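Local structure of transcription factor TAU subunit SFC1 (Schizosaccharomyces pombe, 4BJI) at residues R51-R56 with V139-D144; R88-R93 with Y107-F112; K35-V40 with T68-F73; S28-P33 with L75-Y80. The protein belongs to TFIIIC, the RNA polymerase III factor that binds boxA promoter DNA of tRNA genes, and is represented here by its DNA-binding domain. One frame throughout, in Å; residues are numbered along the deposited sequence.

Contact 1: R51-R56 with V139-D144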
# COMPACT_ATOMS: atom_id res chain seq x y z
N ARG A 51 -11.28 -5.24 0.22
CA ARG A 51 -10.12 -4.60 -0.39
C ARG A 51 -9.14 -5.71 -0.73
O ARG A 51 -8.67 -6.40 0.16
CB ARG A 51 -9.53 -3.62 0.62
CG ARG A 51 -8.27 -2.96 0.26
CD ARG A 51 -8.11 -1.83 1.29
NE ARG A 51 -6.75 -1.44 1.47
CZ ARG A 51 -6.43 -0.37 2.22
NH1 ARG A 51 -7.38 0.35 2.79
NH2 ARG A 51 -5.19 -0.05 2.38
N PRO A 52 -8.85 -5.94 -2.02
CA PRO A 52 -8.07 -7.13 -2.36
C PRO A 52 -6.57 -7.00 -2.14
O PRO A 52 -5.85 -7.99 -2.25
CB PRO A 52 -8.31 -7.31 -3.86
CG PRO A 52 -8.67 -5.91 -4.33
CD PRO A 52 -9.44 -5.28 -3.21
N VAL A 53 -6.09 -5.79 -1.86
CA VAL A 53 -4.67 -5.49 -1.76
C VAL A 53 -4.44 -4.63 -0.52
O VAL A 53 -5.03 -3.54 -0.41
CB VAL A 53 -4.21 -4.68 -3.03
CG1 VAL A 53 -2.77 -4.25 -2.92
CG2 VAL A 53 -4.43 -5.50 -4.32
N TRP A 54 -3.56 -5.07 0.38
CA TRP A 54 -3.34 -4.41 1.66
C TRP A 54 -1.88 -4.40 2.07
O TRP A 54 -1.20 -5.44 1.98
CB TRP A 54 -4.01 -5.21 2.78
CG TRP A 54 -5.51 -5.19 2.88
CD1 TRP A 54 -6.39 -6.06 2.30
CD2 TRP A 54 -6.29 -4.33 3.71
NE1 TRP A 54 -7.69 -5.78 2.72
CE2 TRP A 54 -7.63 -4.72 3.59
CE3 TRP A 54 -5.97 -3.27 4.55
CZ2 TRP A 54 -8.67 -4.06 4.27
CZ3 TRP A 54 -7.00 -2.62 5.21
CH2 TRP A 54 -8.33 -3.02 5.06
N THR A 55 -1.39 -3.32 2.66
CA THR A 55 -0.15 -3.42 3.43
C THR A 55 -0.41 -4.12 4.77
O THR A 55 -1.55 -4.15 5.29
CB THR A 55 0.45 -2.07 3.75
OG1 THR A 55 -0.52 -1.34 4.51
CG2 THR A 55 0.82 -1.33 2.46
N ARG A 56 0.65 -4.69 5.35
CA ARG A 56 0.61 -5.18 6.72
C ARG A 56 0.10 -4.12 7.70
O ARG A 56 -0.78 -4.39 8.53
CB ARG A 56 2.00 -5.66 7.15
CG ARG A 56 2.13 -5.91 8.65
CD ARG A 56 3.59 -6.26 9.01
NE ARG A 56 3.79 -6.27 10.45
CZ ARG A 56 3.43 -7.30 11.19
NH1 ARG A 56 2.90 -8.36 10.60
NH2 ARG A 56 3.60 -7.27 12.51
N VAL A 139 5.11 3.14 4.04
CA VAL A 139 4.46 2.67 2.81
C VAL A 139 2.98 3.02 2.90
O VAL A 139 2.30 2.60 3.82
CB VAL A 139 4.60 1.15 2.58
CG1 VAL A 139 3.96 0.75 1.27
CG2 VAL A 139 6.05 0.72 2.62
N TYR A 140 2.51 3.85 1.97
CA TYR A 140 1.12 4.33 1.97
C TYR A 140 0.43 3.86 0.72
O TYR A 140 0.95 4.02 -0.39
CB TYR A 140 1.08 5.86 2.03
CG TYR A 140 1.58 6.40 3.33
CD1 TYR A 140 2.92 6.70 3.50
CD2 TYR A 140 0.73 6.60 4.39
CE1 TYR A 140 3.39 7.19 4.70
CE2 TYR A 140 1.20 7.10 5.59
CZ TYR A 140 2.51 7.39 5.72
OH TYR A 140 2.97 7.89 6.97
N GLN A 141 -0.78 3.36 0.88
CA GLN A 141 -1.61 3.02 -0.26
C GLN A 141 -2.48 4.20 -0.68
O GLN A 141 -2.93 4.98 0.16
CB GLN A 141 -2.49 1.83 0.03
CG GLN A 141 -1.68 0.52 0.07
CD GLN A 141 -2.59 -0.65 0.29
OE1 GLN A 141 -2.83 -1.03 1.45
NE2 GLN A 141 -3.12 -1.22 -0.75
N VAL A 142 -2.73 4.32 -1.98
CA VAL A 142 -3.47 5.47 -2.50
C VAL A 142 -4.82 5.70 -1.83
O VAL A 142 -5.17 6.83 -1.49
CB VAL A 142 -3.63 5.32 -4.01
CG1 VAL A 142 -4.69 6.30 -4.57
CG2 VAL A 142 -2.26 5.48 -4.70
N CYS A 143 -5.58 4.64 -1.63
CA CYS A 143 -6.90 4.74 -1.02
C CYS A 143 -6.87 5.27 0.40
O CYS A 143 -7.93 5.67 0.92
CB CYS A 143 -7.60 3.39 -1.09
SG CYS A 143 -6.71 2.02 -0.28
N ASP A 144 -5.70 5.25 1.03
CA ASP A 144 -5.53 5.72 2.40
C ASP A 144 -4.96 7.14 2.45
O ASP A 144 -4.68 7.65 3.54
CB ASP A 144 -4.65 4.77 3.19
CG ASP A 144 -5.20 3.36 3.25
OD1 ASP A 144 -6.43 3.20 3.27
OD2 ASP A 144 -4.37 2.43 3.31
O HOH W 1 0.02 1.29 4.76

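Contact 2: R88-R93 with Y107-F112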
# COMPACT_ATOMS: atom_id res chain seq x y z
N ARG A 88 4.43 -2.91 -4.33
CA ARG A 88 5.44 -3.35 -3.36
C ARG A 88 4.90 -3.30 -1.94
O ARG A 88 4.29 -2.33 -1.53
CB ARG A 88 6.69 -2.49 -3.49
CG ARG A 88 7.79 -2.80 -2.53
CD ARG A 88 8.82 -1.65 -2.51
NE ARG A 88 9.93 -1.94 -1.62
CZ ARG A 88 10.98 -1.14 -1.51
NH1 ARG A 88 11.02 -0.05 -2.26
NH2 ARG A 88 11.97 -1.43 -0.69
N ASP A 89 5.20 -4.35 -1.21
CA ASP A 89 4.89 -4.43 0.22
C ASP A 89 3.39 -4.51 0.49
O ASP A 89 2.92 -4.21 1.62
CB ASP A 89 5.54 -3.27 1.00
CG ASP A 89 7.04 -3.35 0.99
OD1 ASP A 89 7.56 -4.46 1.13
OD2 ASP A 89 7.67 -2.30 0.76
N THR A 90 2.61 -4.96 -0.51
CA THR A 90 1.22 -5.30 -0.31
C THR A 90 0.98 -6.78 -0.47
O THR A 90 1.63 -7.45 -1.30
CB THR A 90 0.23 -4.55 -1.23
OG1 THR A 90 0.33 -4.99 -2.60
CG2 THR A 90 0.45 -3.05 -1.15
N TYR A 91 0.05 -7.28 0.34
CA TYR A 91 -0.49 -8.63 0.25
C TYR A 91 -1.75 -8.58 -0.57
O TYR A 91 -2.65 -7.77 -0.31
CB TYR A 91 -0.80 -9.15 1.66
CG TYR A 91 0.43 -9.30 2.51
CD1 TYR A 91 0.94 -8.23 3.23
CD2 TYR A 91 1.11 -10.51 2.57
CE1 TYR A 91 2.11 -8.34 3.97
CE2 TYR A 91 2.27 -10.62 3.32
CZ TYR A 91 2.75 -9.52 4.02
OH TYR A 91 3.93 -9.60 4.77
N THR A 92 -1.81 -9.40 -1.62
CA THR A 92 -2.94 -9.44 -2.56
C THR A 92 -3.63 -10.79 -2.48
O THR A 92 -2.97 -11.84 -2.47
CB THR A 92 -2.42 -9.21 -3.99
OG1 THR A 92 -1.76 -7.93 -4.08
CG2 THR A 92 -3.57 -9.25 -4.98
N ARG A 93 -4.95 -10.78 -2.44
CA ARG A 93 -5.66 -12.03 -2.32
C ARG A 93 -5.40 -12.93 -3.54
O ARG A 93 -5.22 -12.45 -4.68
CB ARG A 93 -7.15 -11.77 -2.09
CG ARG A 93 -7.90 -11.18 -3.25
CD ARG A 93 -9.41 -10.92 -2.91
NE ARG A 93 -10.19 -10.63 -4.11
CZ ARG A 93 -11.11 -9.67 -4.25
NH1 ARG A 93 -11.48 -8.83 -3.26
NH2 ARG A 93 -11.68 -9.56 -5.45
N TYR A 107 -5.12 0.97 -4.98
CA TYR A 107 -4.43 0.15 -4.01
C TYR A 107 -2.92 0.22 -4.16
O TYR A 107 -2.19 -0.42 -3.40
CB TYR A 107 -4.88 -1.32 -4.10
CG TYR A 107 -6.38 -1.47 -4.02
CD1 TYR A 107 -7.09 -0.83 -3.04
CD2 TYR A 107 -7.06 -2.19 -4.99
CE1 TYR A 107 -8.48 -0.94 -2.98
CE2 TYR A 107 -8.42 -2.31 -4.94
CZ TYR A 107 -9.11 -1.67 -3.95
OH TYR A 107 -10.50 -1.83 -3.95
N GLN A 108 -2.43 1.00 -5.13
CA GLN A 108 -0.98 1.14 -5.30
C GLN A 108 -0.33 1.68 -4.04
O GLN A 108 -0.94 2.46 -3.30
CB GLN A 108 -0.64 2.04 -6.48
CG GLN A 108 -0.98 1.39 -7.79
CD GLN A 108 -0.57 2.13 -9.04
OE1 GLN A 108 -1.28 2.04 -10.06
NE2 GLN A 108 0.55 2.84 -9.01
N ALA A 109 0.90 1.22 -3.79
CA ALA A 109 1.71 1.58 -2.63
C ALA A 109 2.85 2.48 -3.01
O ALA A 109 3.53 2.25 -4.02
CB ALA A 109 2.26 0.31 -2.00
N LEU A 110 3.03 3.54 -2.22
CA LEU A 110 4.19 4.42 -2.37
C LEU A 110 5.06 4.28 -1.15
O LEU A 110 4.58 4.46 -0.02
CB LEU A 110 3.75 5.87 -2.58
CG LEU A 110 3.01 6.16 -3.88
CD1 LEU A 110 1.56 6.19 -3.63
CD2 LEU A 110 3.48 7.48 -4.40
N PHE A 111 6.33 3.92 -1.36
CA PHE A 111 7.30 3.70 -0.30
C PHE A 111 8.21 4.91 -0.23
O PHE A 111 8.61 5.48 -1.28
CB PHE A 111 8.17 2.45 -0.58
CG PHE A 111 9.40 2.35 0.29
CD1 PHE A 111 9.31 1.98 1.62
CD2 PHE A 111 10.65 2.62 -0.23
CE1 PHE A 111 10.45 1.88 2.41
CE2 PHE A 111 11.79 2.53 0.55
CZ PHE A 111 11.69 2.16 1.87
N PHE A 112 8.56 5.31 0.99
CA PHE A 112 9.42 6.45 1.20
C PHE A 112 10.61 6.04 2.03
O PHE A 112 10.46 5.43 3.08
CB PHE A 112 8.65 7.58 1.86
CG PHE A 112 7.51 8.06 1.03
CD1 PHE A 112 6.27 7.46 1.10
CD2 PHE A 112 7.72 9.05 0.09
CE1 PHE A 112 5.26 7.86 0.27
CE2 PHE A 112 6.70 9.45 -0.75
CZ PHE A 112 5.48 8.86 -0.64

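Contact 3: K35-V40 with T68-F73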
# COMPACT_ATOMS: atom_id res chain seq x y z
N LYS A 35 -5.79 -23.53 15.64
CA LYS A 35 -6.99 -22.75 15.87
C LYS A 35 -6.60 -21.30 16.10
O LYS A 35 -7.31 -20.40 15.68
CB LYS A 35 -7.77 -23.30 17.08
CG LYS A 35 -8.20 -24.75 16.89
CD LYS A 35 -9.03 -25.28 18.06
CE LYS A 35 -10.29 -24.45 18.30
NZ LYS A 35 -11.23 -25.10 19.28
N THR A 36 -5.44 -21.06 16.73
CA THR A 36 -5.05 -19.68 17.06
C THR A 36 -4.87 -18.89 15.76
O THR A 36 -5.30 -17.74 15.63
CB THR A 36 -3.73 -19.62 17.90
OG1 THR A 36 -3.96 -20.26 19.17
CG2 THR A 36 -3.31 -18.18 18.17
N ILE A 37 -4.23 -19.50 14.76
CA ILE A 37 -4.02 -18.82 13.48
C ILE A 37 -5.30 -18.81 12.64
O ILE A 37 -5.57 -17.84 11.93
CB ILE A 37 -2.85 -19.47 12.72
CG1 ILE A 37 -1.57 -19.29 13.53
CG2 ILE A 37 -2.64 -18.89 11.31
CD1 ILE A 37 -1.24 -17.82 13.91
N GLN A 38 -6.11 -19.86 12.72
CA GLN A 38 -7.40 -19.90 12.02
C GLN A 38 -8.26 -18.69 12.41
O GLN A 38 -8.93 -18.11 11.56
CB GLN A 38 -8.16 -21.20 12.31
CG GLN A 38 -9.32 -21.39 11.37
CD GLN A 38 -8.87 -21.55 9.91
OE1 GLN A 38 -7.91 -22.27 9.62
NE2 GLN A 38 -9.56 -20.88 9.00
N GLU A 39 -8.25 -18.29 13.68
CA GLU A 39 -9.01 -17.11 14.10
C GLU A 39 -8.57 -15.88 13.30
O GLU A 39 -9.39 -15.08 12.90
CB GLU A 39 -8.83 -16.85 15.61
CG GLU A 39 -9.73 -15.74 16.16
CD GLU A 39 -9.43 -15.41 17.63
OE1 GLU A 39 -8.71 -16.19 18.29
OE2 GLU A 39 -9.90 -14.36 18.11
N VAL A 40 -7.26 -15.75 13.07
CA VAL A 40 -6.76 -14.60 12.32
C VAL A 40 -7.15 -14.70 10.86
O VAL A 40 -7.58 -13.70 10.26
CB VAL A 40 -5.22 -14.48 12.46
CG1 VAL A 40 -4.72 -13.22 11.78
CG2 VAL A 40 -4.83 -14.49 13.95
N THR A 68 -1.23 -9.06 16.17
CA THR A 68 -0.04 -8.39 15.62
C THR A 68 1.02 -9.33 15.03
O THR A 68 1.44 -9.16 13.88
CB THR A 68 0.65 -7.48 16.65
OG1 THR A 68 -0.25 -6.45 17.06
CG2 THR A 68 1.91 -6.81 16.04
N HIS A 69 1.51 -10.28 15.83
CA HIS A 69 2.57 -11.16 15.37
C HIS A 69 2.08 -12.56 15.01
O HIS A 69 2.89 -13.43 14.76
CB HIS A 69 3.70 -11.27 16.40
CG HIS A 69 4.39 -9.97 16.66
ND1 HIS A 69 5.08 -9.28 15.68
CD2 HIS A 69 4.50 -9.23 17.79
CE1 HIS A 69 5.58 -8.17 16.19
NE2 HIS A 69 5.25 -8.11 17.47
N TYR A 70 0.77 -12.76 14.93
CA TYR A 70 0.24 -13.93 14.23
C TYR A 70 -0.10 -13.60 12.77
O TYR A 70 -0.18 -14.50 11.94
CB TYR A 70 -0.97 -14.51 14.95
CG TYR A 70 -0.68 -15.01 16.37
CD1 TYR A 70 0.45 -15.75 16.65
CD2 TYR A 70 -1.57 -14.73 17.41
CE1 TYR A 70 0.72 -16.19 17.94
CE2 TYR A 70 -1.32 -15.18 18.68
CZ TYR A 70 -0.17 -15.92 18.92
OH TYR A 70 0.11 -16.38 20.18
N LEU A 71 -0.25 -12.32 12.46
CA LEU A 71 -0.68 -11.90 11.11
C LEU A 71 0.26 -12.48 10.04
O LEU A 71 -0.21 -12.93 8.98
CB LEU A 71 -0.72 -10.38 11.04
CG LEU A 71 -1.10 -9.79 9.69
CD1 LEU A 71 -2.46 -10.31 9.27
CD2 LEU A 71 -1.09 -8.28 9.81
N LYS A 72 1.57 -12.48 10.29
CA LYS A 72 2.49 -12.95 9.26
C LYS A 72 2.36 -14.44 8.93
O LYS A 72 2.70 -14.86 7.82
CB LYS A 72 3.94 -12.62 9.62
CG LYS A 72 4.51 -13.41 10.75
CD LYS A 72 6.01 -13.16 10.86
CE LYS A 72 6.56 -13.88 12.05
NZ LYS A 72 8.04 -13.77 12.08
N PHE A 73 1.83 -15.21 9.87
CA PHE A 73 1.59 -16.62 9.65
C PHE A 73 0.25 -16.91 8.96
O PHE A 73 0.08 -17.93 8.32
CB PHE A 73 1.63 -17.37 11.00
CG PHE A 73 2.98 -17.32 11.70
CD1 PHE A 73 3.96 -18.20 11.37
CD2 PHE A 73 3.22 -16.37 12.67
CE1 PHE A 73 5.21 -18.15 12.01
CE2 PHE A 73 4.45 -16.30 13.31
CZ PHE A 73 5.44 -17.20 12.97

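Contact 4: S28-P33 with L75-Y80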
# COMPACT_ATOMS: atom_id res chain seq x y z
N SER A 28 2.43 -25.09 -1.23
CA SER A 28 2.12 -26.51 -1.04
C SER A 28 2.64 -27.02 0.28
O SER A 28 2.16 -28.02 0.82
CB SER A 28 2.74 -27.34 -2.16
OG SER A 28 4.12 -27.05 -2.28
N LYS A 29 3.68 -26.36 0.78
CA LYS A 29 4.28 -26.76 2.06
C LYS A 29 3.43 -26.41 3.29
O LYS A 29 3.66 -26.97 4.36
CB LYS A 29 5.70 -26.20 2.19
CG LYS A 29 6.73 -27.00 1.38
CD LYS A 29 8.15 -26.48 1.51
CE LYS A 29 9.12 -27.33 0.68
NZ LYS A 29 10.53 -26.83 0.71
N LEU A 30 2.47 -25.50 3.14
CA LEU A 30 1.58 -25.18 4.25
C LEU A 30 0.61 -26.31 4.60
O LEU A 30 -0.03 -26.89 3.71
CB LEU A 30 0.79 -23.91 3.94
CG LEU A 30 1.57 -22.63 4.13
CD1 LEU A 30 0.73 -21.49 3.54
CD2 LEU A 30 1.86 -22.33 5.57
N GLY A 31 0.53 -26.64 5.89
CA GLY A 31 -0.46 -27.59 6.38
C GLY A 31 -1.60 -26.86 7.06
O GLY A 31 -1.74 -25.64 6.92
N GLU A 32 -2.44 -27.57 7.79
CA GLU A 32 -3.54 -26.93 8.50
C GLU A 32 -3.03 -26.13 9.69
O GLU A 32 -2.19 -26.58 10.45
CB GLU A 32 -4.56 -27.98 8.95
CG GLU A 32 -5.16 -28.75 7.78
CD GLU A 32 -5.77 -27.84 6.73
OE1 GLU A 32 -6.50 -26.90 7.11
OE2 GLU A 32 -5.52 -28.06 5.52
N PRO A 33 -3.53 -24.90 9.84
CA PRO A 33 -3.07 -24.01 10.91
C PRO A 33 -3.74 -24.34 12.22
O PRO A 33 -4.81 -24.95 12.25
CB PRO A 33 -3.53 -22.63 10.43
CG PRO A 33 -4.79 -22.92 9.65
CD PRO A 33 -4.59 -24.29 9.04
N LEU A 75 -1.39 -14.60 6.79
CA LEU A 75 -1.48 -14.00 5.44
C LEU A 75 -1.20 -15.01 4.32
O LEU A 75 -1.88 -14.99 3.31
CB LEU A 75 -0.59 -12.76 5.33
CG LEU A 75 -1.21 -11.51 5.97
CD1 LEU A 75 -0.20 -10.44 6.26
CD2 LEU A 75 -2.36 -10.97 5.11
N PRO A 76 -0.22 -15.92 4.50
CA PRO A 76 0.10 -16.85 3.41
C PRO A 76 -1.00 -17.85 3.07
O PRO A 76 -0.95 -18.54 2.05
CB PRO A 76 1.36 -17.58 3.95
CG PRO A 76 2.01 -16.60 4.81
CD PRO A 76 0.84 -15.97 5.53
N TYR A 77 -2.01 -17.93 3.94
CA TYR A 77 -3.14 -18.79 3.66
C TYR A 77 -4.16 -18.17 2.70
O TYR A 77 -5.01 -18.87 2.17
CB TYR A 77 -3.86 -19.19 4.96
CG TYR A 77 -3.13 -20.26 5.74
CD1 TYR A 77 -2.15 -19.94 6.66
CD2 TYR A 77 -3.37 -21.60 5.49
CE1 TYR A 77 -1.45 -20.93 7.36
CE2 TYR A 77 -2.68 -22.59 6.17
CZ TYR A 77 -1.73 -22.24 7.09
OH TYR A 77 -1.07 -23.25 7.77
N LEU A 78 -4.05 -16.85 2.48
CA LEU A 78 -5.03 -16.11 1.70
C LEU A 78 -4.45 -15.23 0.60
O LEU A 78 -5.21 -14.76 -0.24
CB LEU A 78 -5.85 -15.20 2.60
CG LEU A 78 -6.63 -15.88 3.71
CD1 LEU A 78 -7.26 -14.83 4.57
CD2 LEU A 78 -7.68 -16.84 3.14
N SER A 79 -3.16 -14.95 0.65
CA SER A 79 -2.59 -13.87 -0.15
C SER A 79 -1.15 -14.15 -0.52
O SER A 79 -0.50 -14.99 0.12
CB SER A 79 -2.69 -12.54 0.61
OG SER A 79 -1.85 -12.52 1.75
N TYR A 80 -0.66 -13.42 -1.52
CA TYR A 80 0.75 -13.42 -1.92
C TYR A 80 1.29 -12.00 -1.76
O TYR A 80 0.52 -11.04 -1.63
CB TYR A 80 0.89 -13.93 -3.37
CG TYR A 80 0.22 -13.07 -4.43
CD1 TYR A 80 -1.14 -13.21 -4.73
CD2 TYR A 80 0.93 -12.10 -5.11
CE1 TYR A 80 -1.75 -12.41 -5.71
CE2 TYR A 80 0.33 -11.28 -6.05
CZ TYR A 80 -0.99 -11.45 -6.37
OH TYR A 80 -1.56 -10.61 -7.31

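Contact 1: R51-R56 with V139-D144
Arg51 reaches Asp144 and Gln141 by running its chain straight from CB, with CG anti to the backbone N (chi1 174°). Its CD lies over the Trp54 ring centre. Arg51 NE makes a weak bond of 3.3 Å to Val53 O. At the tip, guanidinium meets carboxylate end-on: Arg51 NH1 bonds Asp144 OD1 at 3.0 Å, and Arg51 NH2 bonds Asp144 OD2 at 2.8 Å. Arg51 NH2 spends its other N-H on Gln141 OE1, 2.7 Å away in the guanidinium plane. Cys143 SG sits over one guanidinium face, 3.5 Å from Arg51 CZ, Trp54 against the other.

Gln141 suits the middle because its amide accepts and donates. Thr55 N reaches Gln141 OE1 at 3.0 Å from the opposite face of the amide to Arg51, and Gln141 NE2 points straight at Val53 O (3.0 Å, 180°) and also bonds Tyr107 O. A methionine in place of Arg51 would probably leave the buried Asp144 carboxylate without its countercharge and Gln141 OE1 with one donor fewer. The Gln141 amide bridges strand 139-141 to the backbone of strand 53-55, and Arg51 and Asp144, although buried, are likely to stay charged, since opposite charges meet through two hydrogen bonds.

Contact 2: R88-R93 with Y107-F112
Arg88 lays its guanidinium over one face of the Phe111 ring in a cation-pi contact, with CZ 4.3 Å from the ring centroid and 22° off the ring normal. The fit is offset and canted: the two planes stand 43° apart, and Arg88 NH1 makes the closest approach, 3.4 Å to Phe111 CD2 near the rim. Arginine suits the place because its chain, extended from CG to NE, spans from the turn to the ring. Phe111 answers by placing CG anti to its own backbone N (chi1 166°), which turns the ring toward the arginine.

Behind this pair, Ala109 packs its methyl against the turn: Ala109 CB is 3.4 Å from Arg88 O and 3.9 Å from Thr90 CG2. A side chain this small lets the two backbones come close, Arg88 and Ala109 having CA atoms 6.2 Å apart.

The next shell fixes these groups. Asp89 OD2 forms a salt bridge with Arg88 NE at 3.3 Å, steadying the guanidinium from its own segment. Thr90 OG1 bonds Phe87 O, which turns the methyl of Thr90 toward Ala109. Val139 packs on Phe111 from the paired strand. The turn is the hairpin between strands 79-82 and 90-93, the wing of a winged-helix domain, set against the small sheet of 109-111 and 139-141. A serine at Arg88 would probably leave the Phe111 face without its cationic cover and take from Asp89 this salt bridge. Charge and ring together probably hold the wing to this sheet at a partly exposed margin, where the carboxylate would temper the arginine's positive charge.

Contact 3: K35-V40 with T68-F73
Tyr70 fits against a ridge of helix 35-50 formed by Thr36, Ile37 and Val40, which lie along one side of the helix. The chief bump is its CB, lodged between two branched side chains: Ile37 CD1 comes to 3.5 Å of Tyr70 CB, and Val40 CG2 to 4.0 Å of the same atom. Beyond CB, the ring leans obliquely toward the N-terminal end of the helix and covers the methyl of Thr36. Thr36 CG2 stands 4.0 Å from the ring centroid and 25° off the normal, a CH-pi contact displaced toward the CE2 side of the ring. Threonine serves well here, since its methyl is presented to the ring while OG1 takes the position beside its backbone N (chi1 -64°).

Ile37 is the bump from the helix side. Its CD1, at the end of the long branch, enters the angle between Tyr70 and Phe73, reaching 4.1 Å from Phe73 CB. The Phe73 ring itself leads away, and its CB closes that side of the hollow. One turn further on, Val40 presents its two methyls to different neighbours: CG2 faces Tyr70, and CG1 lies 4.3 Å from Leu71 CA. Branching at CB stiffens Ile37 and Val40, and the valine is short enough for close approach; the CA atoms of Ile37 and Tyr70 are 6.5 Å apart.

The contact joins the first long helix of the winged-helix domain to the short helix 71-74. Ala74 continues the packing against Ile37 and Val40, Leu71 turns the other way onto Leu60 of helix 56-60 and onto Leu63 of the loop after it, and Phe73 rests on Val10.

Contact 4: S28-P33 with L75-Y80
One hydrogen bond joins Tyr77 to the loop: its OH donates to Gly31 O at 2.6 Å. The acceptor lies near the plane of the phenol, at its edge, while the hydroxyl approaches the carbonyl at a C=O...O angle of 146°. Tyrosine suits this place because the length of its side chain carries the hydroxyl to a backbone oxygen, and the ring behind it gives two flat faces to pack on.

Apolar contacts sandwich the same ring. Leu30 CD1 stands over the centre of one face, 4.3 Å from the centroid and only 5° off the normal, a CH-pi contact. Its other methyl, CD2, comes to 3.9 Å of Tyr77 CZ. Against the opposite face lies the Pro33 ring, whose CB is 3.8 Å from Tyr77 CZ and whose CG is displaced toward the rim. A leucine and a proline are apt for this, one offering two methyls and the other a compact, rigid flank. Leu30 CD1 also meets Pro76, at 4.0 Å from its CB.

Residues 75-80 run from the end of helix 71-74 into strand 79-82 of the winged-helix domain, and the loop 28-33 leads into its first long helix, 35-50. Tyr77 also packs on Ile41 of that helix, and Pro33 on Gln38.

Polar bonds within 75-80 shape the turn that bears the ring. Leu75 O accepts from Leu78 N and from Ser79 OG, the latter at 2.9 Å, the two donors arriving from opposite faces of the carbonyl. Serine is small enough to fold its hydroxyl back onto this oxygen as the strand begins.

In the fold
From the N terminus, the loop 28-33 opens contact 4 and the start of helix 35-50 opens contact 3. Strand 53-55 then opens contact 1 before either has closed, crossing both. Contact 3 closes at 68-73, within the span of contact 4, which closes at 75-80. Contact 2 follows in series, opening at 88-93 and closing at 107-112, wholly within the span of contact 1, which closes last at 139-144. Contact 3 ties helix 35-50 to helix 71-74, and contact 4 ties the preceding loop to the turn leading into strand 79-82, about 11 Å between centres. Contacts 1 and 2, about 6 Å apart, join the winged-helix sheet to the separate two-stranded antiparallel sheet of 109-111 and 139-141.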